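Local coordinates for protein phosphonomutase (Burkholderia cenocepacia J2315, PDB 4MG4) that belongs to the phosphoenolpyruvate phosphomutase family, whose members are built on a closed parallel beta barrel ringed by helices, at residues A[204-209]-A[234-239]. Numbering follows the deposited sequence.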
ATOM      1  N   ALA A 204      36.589   3.105  -2.735  1.00 14.63           N
ATOM      2  CA  ALA A 204      37.726   2.233  -2.872  1.00 14.31           C
ATOM      3  C   ALA A 204      37.343   0.794  -2.575  1.00 13.70           C
ATOM      4  O   ALA A 204      37.846  -0.128  -3.226  1.00 13.86           O
ATOM      5  CB  ALA A 204      38.826   2.605  -1.907  1.00 14.99           C
ATOM      6  N   LEU A 205      36.552   0.617  -1.506  1.00 13.77           N
ATOM      7  CA  LEU A 205      36.112  -0.744  -1.194  1.00 13.00           C
ATOM      8  C   LEU A 205      35.177  -1.331  -2.258  1.00 12.12           C
ATOM      9  O   LEU A 205      35.286  -2.526  -2.568  1.00 11.44           O
ATOM     10  CB  LEU A 205      35.507  -0.825   0.200  1.00 13.48           C
ATOM     11  CG  LEU A 205      36.463  -0.537   1.379  1.00 14.58           C
ATOM     12  CD1 LEU A 205      35.649  -0.545   2.669  1.00 15.85           C
ATOM     13  CD2 LEU A 205      37.676  -1.432   1.512  1.00 15.14           C
ATOM     14  N   ILE A 206      34.290  -0.513  -2.814  1.00 11.61           N
ATOM     15  CA  ILE A 206      33.352  -0.993  -3.854  1.00 11.24           C
ATOM     16  C   ILE A 206      34.187  -1.404  -5.069  1.00 11.34           C
ATOM     17  O   ILE A 206      33.949  -2.463  -5.648  1.00 10.83           O
ATOM     18  CB  ILE A 206      32.286   0.031  -4.218  1.00 11.18           C
ATOM     19  CG1 ILE A 206      31.313   0.262  -3.064  1.00 11.63           C
ATOM     20  CG2 ILE A 206      31.509  -0.457  -5.468  1.00 11.36           C
ATOM     21  CD1 ILE A 206      30.510   1.518  -3.229  1.00 11.55           C
ATOM     22  N   ARG A 207      35.200  -0.603  -5.441  1.00 11.57           N
ATOM     23  CA  ARG A 207      36.052  -0.951  -6.576  1.00 11.67           C
ATOM     24  C   ARG A 207      36.753  -2.277  -6.364  1.00 11.79           C
ATOM     25  O   ARG A 207      36.853  -3.119  -7.271  1.00 12.21           O
ATOM     26  CB  ARG A 207      37.098   0.134  -6.811  1.00 12.31           C
ATOM     27  CG  ARG A 207      36.538   1.433  -7.374  1.00 12.83           C
ATOM     28  CD  ARG A 207      37.732   2.346  -7.661  1.00 13.07           C
ATOM     29  NE  ARG A 207      37.324   3.697  -8.023  1.00 13.77           N
ATOM     30  CZ  ARG A 207      36.920   4.118  -9.221  1.00 13.98           C
ATOM     31  NH1 ARG A 207      36.725   3.255 -10.215  1.00 14.51           N
ATOM     32  NH2 ARG A 207      36.596   5.377  -9.382  1.00 15.04           N
ATOM     33  N   ALA A 208      37.290  -2.458  -5.162  1.00 12.51           N
ATOM     34  CA  ALA A 208      37.980  -3.697  -4.824  1.00 12.27           C
ATOM     35  C   ALA A 208      37.069  -4.905  -4.871  1.00 11.88           C
ATOM     36  O   ALA A 208      37.439  -5.985  -5.354  1.00 11.65           O
ATOM     37  CB  ALA A 208      38.644  -3.599  -3.454  1.00 13.45           C
ATOM     38  N   LEU A 209      35.843  -4.671  -4.414  1.00 11.11           N
ATOM     39  CA  LEU A 209      34.803  -5.702  -4.442  1.00 11.27           C
ATOM     40  C   LEU A 209      34.431  -6.126  -5.839  1.00 11.06           C
ATOM     41  O   LEU A 209      34.342  -7.309  -6.110  1.00 10.98           O
ATOM     42  CB  LEU A 209      33.568  -5.178  -3.704  1.00 11.77           C
ATOM     43  CG  LEU A 209      32.414  -6.150  -3.607  1.00 12.11           C
ATOM     44  CD1 LEU A 209      32.747  -7.443  -2.899  1.00 12.99           C
ATOM     45  CD2 LEU A 209      31.225  -5.439  -2.950  1.00 12.54           C
ATOM     46  N   TYR A 234      32.382   2.320 -10.941  1.00 13.37           N
ATOM     47  CA  TYR A 234      33.101   1.402 -10.079  1.00 13.28           C
ATOM     48  C   TYR A 234      32.942  -0.037 -10.514  1.00 12.91           C
ATOM     49  O   TYR A 234      33.645  -0.889  -9.993  1.00 13.39           O
ATOM     50  CB  TYR A 234      32.633   1.482  -8.598  1.00 13.00           C
ATOM     51  CG  TYR A 234      32.663   2.846  -7.944  1.00 13.34           C
ATOM     52  CD1 TYR A 234      33.501   3.871  -8.416  1.00 14.25           C
ATOM     53  CD2 TYR A 234      31.800   3.140  -6.902  1.00 13.50           C
ATOM     54  CE1 TYR A 234      33.473   5.135  -7.823  1.00 14.00           C
ATOM     55  CE2 TYR A 234      31.774   4.394  -6.306  1.00 13.77           C
ATOM     56  CZ  TYR A 234      32.611   5.381  -6.772  1.00 14.00           C
ATOM     57  OH  TYR A 234      32.535   6.646  -6.152  1.00 14.25           O
ATOM     58  N   GLY A 235      32.005  -0.310 -11.400  1.00 12.72           N
ATOM     59  CA  GLY A 235      31.797  -1.670 -11.946  1.00 11.87           C
ATOM     60  C   GLY A 235      30.620  -2.435 -11.338  1.00 11.43           C
ATOM     61  O   GLY A 235      30.490  -3.633 -11.536  1.00 10.84           O
ATOM     62  N   VAL A 236      29.741  -1.730 -10.623  1.00 11.49           N
ATOM     63  CA  VAL A 236      28.552  -2.353 -10.016  1.00 12.10           C
ATOM     64  C   VAL A 236      27.588  -2.793 -11.118  1.00 11.45           C
ATOM     65  O   VAL A 236      27.538  -2.152 -12.155  1.00 11.28           O
ATOM     66  CB  VAL A 236      27.929  -1.328  -9.079  1.00 14.15           C
ATOM     67  CG1 VAL A 236      26.551  -1.597  -8.663  1.00 15.52           C
ATOM     68  CG2 VAL A 236      28.871  -1.110  -7.880  1.00 13.59           C
ATOM     69  N   ALA A 237      26.913  -3.921 -10.892  1.00 10.11           N
ATOM     70  CA  ALA A 237      25.960  -4.485 -11.810  1.00  9.79           C
ATOM     71  C   ALA A 237      24.477  -4.259 -11.474  1.00  9.85           C
ATOM     72  O   ALA A 237      23.594  -4.446 -12.317  1.00  9.47           O
ATOM     73  CB  ALA A 237      26.245  -5.983 -11.934  1.00  9.89           C
ATOM     74  N   ARG A 238      24.208  -3.893 -10.230  1.00  9.83           N
ATOM     75  CA  ARG A 238      22.841  -3.782  -9.762  1.00  9.95           C
ATOM     76  C   ARG A 238      22.785  -2.766  -8.608  1.00 10.21           C
ATOM     77  O   ARG A 238      23.660  -2.781  -7.710  1.00  9.95           O
ATOM     78  CB  ARG A 238      22.362  -5.147  -9.321  1.00  9.83           C
ATOM     79  CG  ARG A 238      20.958  -5.199  -8.693  1.00  9.77           C
ATOM     80  CD  ARG A 238      20.535  -6.671  -8.576  1.00  9.79           C
ATOM     81  NE  ARG A 238      19.359  -6.877  -7.750  1.00  9.57           N
ATOM     82  CZ  ARG A 238      18.735  -8.059  -7.629  1.00  9.02           C
ATOM     83  NH1 ARG A 238      19.127  -9.116  -8.325  1.00  8.79           N
ATOM     84  NH2 ARG A 238      17.737  -8.167  -6.740  1.00  9.35           N
ATOM     85  N   ILE A 239      21.762  -1.911  -8.602  1.00 10.65           N
ATOM     86  CA  ILE A 239      21.615  -0.870  -7.607  1.00 11.87           C
ATOM     87  C   ILE A 239      20.209  -0.967  -6.963  1.00 12.15           C
ATOM     88  O   ILE A 239      19.211  -1.013  -7.685  1.00 14.59           O
ATOM     89  CB  ILE A 239      21.823   0.529  -8.215  1.00 13.74           C
ATOM     90  CG1 ILE A 239      23.288   0.657  -8.644  1.00 14.98           C
ATOM     91  CG2 ILE A 239      21.436   1.594  -7.211  1.00 14.97           C
ATOM     92  CD1 ILE A 239      23.591   1.862  -9.470  1.00 16.58           C
TER
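Tyr-234 carries most of the contact, taking Arg-207 at one edge of its ring and Ile-206 beside CB and CD2. The nearest CA atoms across the contact, those of Arg-207 and Tyr-234, are 5.1 Å apart, and no hydrogen bond joins the two segments.

Apolar contact centres on the branch methyl of Ile-206. With chi1 at -68°, CG2 lies anti to the backbone N and reaches CB of Tyr-234 at 3.8 Å and CG2 of Val-236 at 3.6 Å. Leu-231 touches this isoleucine too, and Pro-203 the tyrosine.

The cationic side chain meets the ring in another way. From CG to NE Arg-207 is extended, and its guanidinium turns one face to the ring edge: CD1 of Tyr-234 sits over the group's centre, 3.5 Å from CZ of Arg-207. An interplanar angle of 65° rules out a parallel stack. A salt bridge from NH2 of Arg-207 to Glu-233 anchors the group.

After Tyr-234, Gly-235 leaves the helix with phi 102° in a Schellman motif, and the chain proceeds to strand 238-240. The contact thus joins helix 203-212 to the end of helix 228-234 and the following loop, on the outer helical layer of a TIM barrel.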